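Local coordinates for protein probable hydrolase (Pseudomonas aeruginosa, PDB 3OM8) that probably acts as an alpha/beta-fold hydrolase, possibly with 3-oxoadipate enol-lactonase activity, at residues B[47-52]-B[259-264]; B[27-32]-B[90-95]. All coordinates share one frame; numbering follows the deposited sequence.

Contact 1: residues B[47-52]-B[259-264]; sequences LPALTR and AVLSFL
Leu261 meets Ala49 and Leu50 with one methyl each. Its CD1 lies 4.0 Å from Ala49 CB, and the same CD1 is 3.7 Å from Ala49 O, a van der Waals contact with the helix backbone. The other branch, Leu261 CD2, meets Leu50 CD2 at 4.0 Å, the two leucines running obliquely across one another. Leu50 CD2 also reaches Val260 CG1, at 4.2 Å. In Leu261, CB is already directed at the other helix and CG stands anti to the carbonyl carbon (chi1 -73°), so the branch point lies where the two methyls can part to Ala49 and Leu50. The segment axes are nearly parallel, 7° apart, with a closest approach of 10.8 Å; at that spacing the backbones do not meet each other, and the leucine methyls span the gap.

Behind this layer, Leu50 rests on Leu30 and Leu32 of strand 29-33 and on Val56 of strand 55-59, while Leu261 also packs on Phe54. Within the short helix Leu47 O accepts two bonds, from Thr51 N at 2.8 Å and from Thr51 OG1, whose oxygen lies 43° out of the carbonyl plane. No hydrogen bond joins the segments, so dispersion and the burial of methyl groups carry their mutual contact.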
# COMPACT_ATOMS: atom_id res chain seq x y z
N LEU B 47 14.22 -13.73 -14.42
CA LEU B 47 15.52 -14.40 -14.26
C LEU B 47 16.73 -13.46 -14.37
O LEU B 47 17.59 -13.46 -13.50
CB LEU B 47 15.66 -15.55 -15.27
CG LEU B 47 15.41 -16.99 -14.85
CD1 LEU B 47 16.22 -17.93 -15.74
CD2 LEU B 47 15.75 -17.24 -13.39
N PRO B 48 16.81 -12.68 -15.46
CA PRO B 48 18.02 -11.85 -15.61
C PRO B 48 18.28 -10.96 -14.39
O PRO B 48 19.39 -10.97 -13.86
CB PRO B 48 17.72 -11.02 -16.85
CG PRO B 48 16.81 -11.94 -17.67
CD PRO B 48 15.93 -12.61 -16.64
N ALA B 49 17.27 -10.22 -13.94
CA ALA B 49 17.44 -9.36 -12.77
C ALA B 49 17.67 -10.17 -11.48
O ALA B 49 18.49 -9.80 -10.64
CB ALA B 49 16.27 -8.41 -12.60
N LEU B 50 16.94 -11.27 -11.33
CA LEU B 50 17.06 -12.06 -10.11
C LEU B 50 18.43 -12.73 -9.99
O LEU B 50 19.02 -12.76 -8.91
CB LEU B 50 15.95 -13.10 -10.01
CG LEU B 50 14.55 -12.56 -9.71
CD1 LEU B 50 13.56 -13.68 -9.59
CD2 LEU B 50 14.58 -11.74 -8.42
N THR B 51 18.94 -13.26 -11.10
CA THR B 51 20.16 -14.05 -11.07
C THR B 51 21.41 -13.20 -11.00
O THR B 51 22.52 -13.73 -10.88
CB THR B 51 20.30 -15.00 -12.30
OG1 THR B 51 20.33 -14.23 -13.51
CG2 THR B 51 19.15 -16.02 -12.33
N ARG B 52 21.23 -11.89 -11.10
CA ARG B 52 22.35 -10.95 -10.90
C ARG B 52 22.85 -11.05 -9.47
O ARG B 52 24.03 -10.86 -9.22
CB ARG B 52 21.93 -9.51 -11.20
CG ARG B 52 22.12 -9.09 -12.65
CD ARG B 52 22.10 -7.56 -12.80
NE ARG B 52 21.08 -7.13 -13.76
CZ ARG B 52 19.88 -6.65 -13.43
NH1 ARG B 52 19.03 -6.29 -14.38
NH2 ARG B 52 19.53 -6.52 -12.15
N ALA B 259 10.87 -4.15 -6.18
CA ALA B 259 10.34 -4.38 -4.84
C ALA B 259 11.02 -5.57 -4.19
O ALA B 259 11.43 -5.50 -3.03
CB ALA B 259 8.85 -4.60 -4.90
N VAL B 260 11.13 -6.67 -4.94
CA VAL B 260 11.76 -7.90 -4.44
C VAL B 260 13.25 -7.70 -4.14
O VAL B 260 13.71 -8.00 -3.05
CB VAL B 260 11.59 -9.09 -5.45
CG1 VAL B 260 12.47 -10.25 -5.07
CG2 VAL B 260 10.13 -9.52 -5.54
N LEU B 261 13.99 -7.20 -5.13
CA LEU B 261 15.43 -7.05 -5.01
C LEU B 261 15.85 -6.09 -3.89
O LEU B 261 16.85 -6.32 -3.20
CB LEU B 261 16.04 -6.60 -6.35
CG LEU B 261 16.06 -7.75 -7.37
CD1 LEU B 261 16.58 -7.31 -8.73
CD2 LEU B 261 16.89 -8.90 -6.83
N SER B 262 15.08 -5.03 -3.69
CA SER B 262 15.44 -4.05 -2.67
C SER B 262 15.20 -4.64 -1.30
O SER B 262 15.99 -4.43 -0.37
CB SER B 262 14.62 -2.76 -2.85
OG SER B 262 14.98 -2.12 -4.06
N PHE B 263 14.10 -5.39 -1.19
CA PHE B 263 13.76 -6.07 0.05
C PHE B 263 14.81 -7.12 0.43
O PHE B 263 15.16 -7.25 1.60
CB PHE B 263 12.38 -6.73 -0.07
CG PHE B 263 12.03 -7.60 1.10
CD1 PHE B 263 11.80 -7.05 2.36
CD2 PHE B 263 11.94 -8.98 0.96
CE1 PHE B 263 11.47 -7.85 3.44
CE2 PHE B 263 11.60 -9.79 2.03
CZ PHE B 263 11.37 -9.23 3.28
N LEU B 264 15.30 -7.86 -0.55
CA LEU B 264 16.21 -8.98 -0.28
C LEU B 264 17.66 -8.54 -0.11
O LEU B 264 18.53 -9.34 0.25
CB LEU B 264 16.10 -10.03 -1.38
CG LEU B 264 14.77 -10.79 -1.46
CD1 LEU B 264 14.80 -11.75 -2.64
CD2 LEU B 264 14.48 -11.54 -0.16

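Contact 2: residues B[27-32]-B[90-95]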
# COMPACT_ATOMS: atom_id res chain seq x y z
N LYS B 27 26.23 -17.66 -5.08
CA LYS B 27 25.30 -16.63 -4.65
C LYS B 27 24.20 -17.21 -3.77
O LYS B 27 23.92 -18.40 -3.85
CB LYS B 27 24.73 -15.89 -5.86
CG LYS B 27 25.71 -14.91 -6.46
CD LYS B 27 25.24 -14.33 -7.78
CE LYS B 27 26.32 -13.44 -8.38
NZ LYS B 27 26.02 -13.09 -9.80
N PRO B 28 23.59 -16.38 -2.93
CA PRO B 28 22.56 -16.82 -1.98
C PRO B 28 21.36 -17.41 -2.71
O PRO B 28 21.02 -16.94 -3.79
CB PRO B 28 22.15 -15.52 -1.28
CG PRO B 28 23.30 -14.58 -1.51
CD PRO B 28 23.80 -14.93 -2.88
N LEU B 29 20.72 -18.41 -2.10
CA LEU B 29 19.64 -19.15 -2.76
C LEU B 29 18.30 -18.45 -2.61
O LEU B 29 17.89 -18.09 -1.51
CB LEU B 29 19.55 -20.58 -2.21
CG LEU B 29 18.91 -21.74 -3.00
CD1 LEU B 29 17.41 -21.61 -3.06
CD2 LEU B 29 19.47 -21.87 -4.40
N LEU B 30 17.63 -18.24 -3.74
CA LEU B 30 16.26 -17.73 -3.75
C LEU B 30 15.34 -18.74 -4.44
O LEU B 30 15.53 -19.05 -5.62
CB LEU B 30 16.19 -16.38 -4.47
CG LEU B 30 14.77 -15.90 -4.78
CD1 LEU B 30 13.96 -15.73 -3.50
CD2 LEU B 30 14.79 -14.61 -5.57
N ALA B 31 14.36 -19.25 -3.69
CA ALA B 31 13.41 -20.23 -4.22
C ALA B 31 12.10 -19.56 -4.62
O ALA B 31 11.54 -18.77 -3.87
CB ALA B 31 13.15 -21.35 -3.22
N LEU B 32 11.61 -19.89 -5.82
CA LEU B 32 10.35 -19.37 -6.33
C LEU B 32 9.30 -20.48 -6.35
O LEU B 32 9.60 -21.61 -6.73
CB LEU B 32 10.54 -18.82 -7.74
CG LEU B 32 11.70 -17.83 -7.86
CD1 LEU B 32 11.74 -17.19 -9.23
CD2 LEU B 32 11.56 -16.79 -6.79
N LEU B 90 19.29 -30.38 -2.33
CA LEU B 90 20.31 -29.43 -2.74
C LEU B 90 21.32 -29.19 -1.61
O LEU B 90 22.33 -28.50 -1.80
CB LEU B 90 19.67 -28.11 -3.16
CG LEU B 90 18.75 -28.23 -4.37
CD1 LEU B 90 17.99 -26.94 -4.58
CD2 LEU B 90 19.58 -28.56 -5.59
N GLU B 91 21.04 -29.77 -0.45
CA GLU B 91 21.87 -29.56 0.73
C GLU B 91 21.92 -28.09 1.11
O GLU B 91 22.94 -27.59 1.57
CB GLU B 91 23.27 -30.13 0.51
CG GLU B 91 23.27 -31.64 0.34
CD GLU B 91 24.63 -32.19 -0.01
OE1 GLU B 91 25.33 -31.57 -0.84
OE2 GLU B 91 24.99 -33.26 0.53
N VAL B 92 20.80 -27.40 0.92
CA VAL B 92 20.71 -26.00 1.32
C VAL B 92 20.02 -25.89 2.68
O VAL B 92 18.87 -26.31 2.84
CB VAL B 92 19.97 -25.15 0.27
CG1 VAL B 92 19.73 -23.74 0.80
CG2 VAL B 92 20.78 -25.09 -1.01
N ARG B 93 20.73 -25.33 3.66
CA ARG B 93 20.18 -25.17 4.99
C ARG B 93 19.05 -24.14 5.00
O ARG B 93 18.08 -24.26 5.75
CB ARG B 93 21.27 -24.77 5.98
CG ARG B 93 20.78 -24.64 7.41
CD ARG B 93 19.99 -25.88 7.81
NE ARG B 93 19.36 -25.77 9.12
CZ ARG B 93 18.51 -26.66 9.61
NH1 ARG B 93 18.19 -27.74 8.90
NH2 ARG B 93 17.98 -26.49 10.81
N ARG B 94 19.17 -23.12 4.17
CA ARG B 94 18.31 -21.95 4.29
C ARG B 94 18.29 -21.11 3.01
O ARG B 94 19.32 -20.91 2.37
CB ARG B 94 18.76 -21.12 5.49
CG ARG B 94 17.87 -19.95 5.82
CD ARG B 94 18.35 -19.22 7.07
NE ARG B 94 17.35 -19.30 8.12
CZ ARG B 94 17.10 -18.34 9.00
NH1 ARG B 94 16.15 -18.51 9.92
NH2 ARG B 94 17.79 -17.20 8.96
N ALA B 95 17.12 -20.61 2.66
CA ALA B 95 16.95 -19.90 1.40
C ALA B 95 15.95 -18.78 1.56
O ALA B 95 15.13 -18.78 2.49
CB ALA B 95 16.46 -20.87 0.33
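Leu29 packs on Val92 and Ala95 where two neighbouring parallel strands of the alpha/beta hydrolase sheet, 29-33 and 95-100, begin. Segment 90-95 is the turn that brings the chain from helix 76-90 into the second of these strands.

The apolar contacts centre on Leu29. Its CD1 sits 3.6 Å from Ala95 CB, and its CB is 4.0 Å from that same methyl, so Ala95 lies alongside the leucine. Val92 supplies a second wall, with CG2 at 4.3 Å from Leu29 CG. The leucine's CG is anti to the backbone N (chi1 -158°) and beside the carbonyl carbon, a setting that holds CD1 over Ala95. Leu21 and Leu57, from strands 16-22 and 55-59, add further apolar neighbours to Leu29.

Backbone pairing follows the parallel pattern: Leu29 and Ala31 both bond to His96, just beyond the segment, and Leu29 lies level with Ala95, their CA atoms 5.0 Å apart. No hydrogen bond links the two segments themselves.

Polar interactions shape the turn itself. Glu91, with positive phi (60°), ends helix 76-90 in a Schellman motif, and Arg117 bonds to the carbonyls of Val92 and Arg93. Where the strands begin to pair, Leu29 O lies 3.6 Å from Ala95 CA and also 3.6 Å from Ala95 CB.

Overall arrangement
From the N terminus, the chain first enters contact 2 at 27-32 and then contact 1 at 47-52. It returns to close contact 2 at 90-95, after 57 intervening residues, and closes contact 1 only at 259-264, near the C terminus. The two loops therefore cross. Contact 2 joins neighbouring strands at the start of 95-100, whereas contact 1 brings the C-terminal helix beside helix 47-51. Their centres are about 14 Å apart, and side chains bridge them: Leu50 CD1 packs on Leu32 CD1 at 4.0 Å, and Lys27 NZ probably hydrogen-bonds to Arg52 O. Strand 29-33 thus takes part in both, pairing with 95-100 within the sheet and meeting helix 47-51 through its side chains.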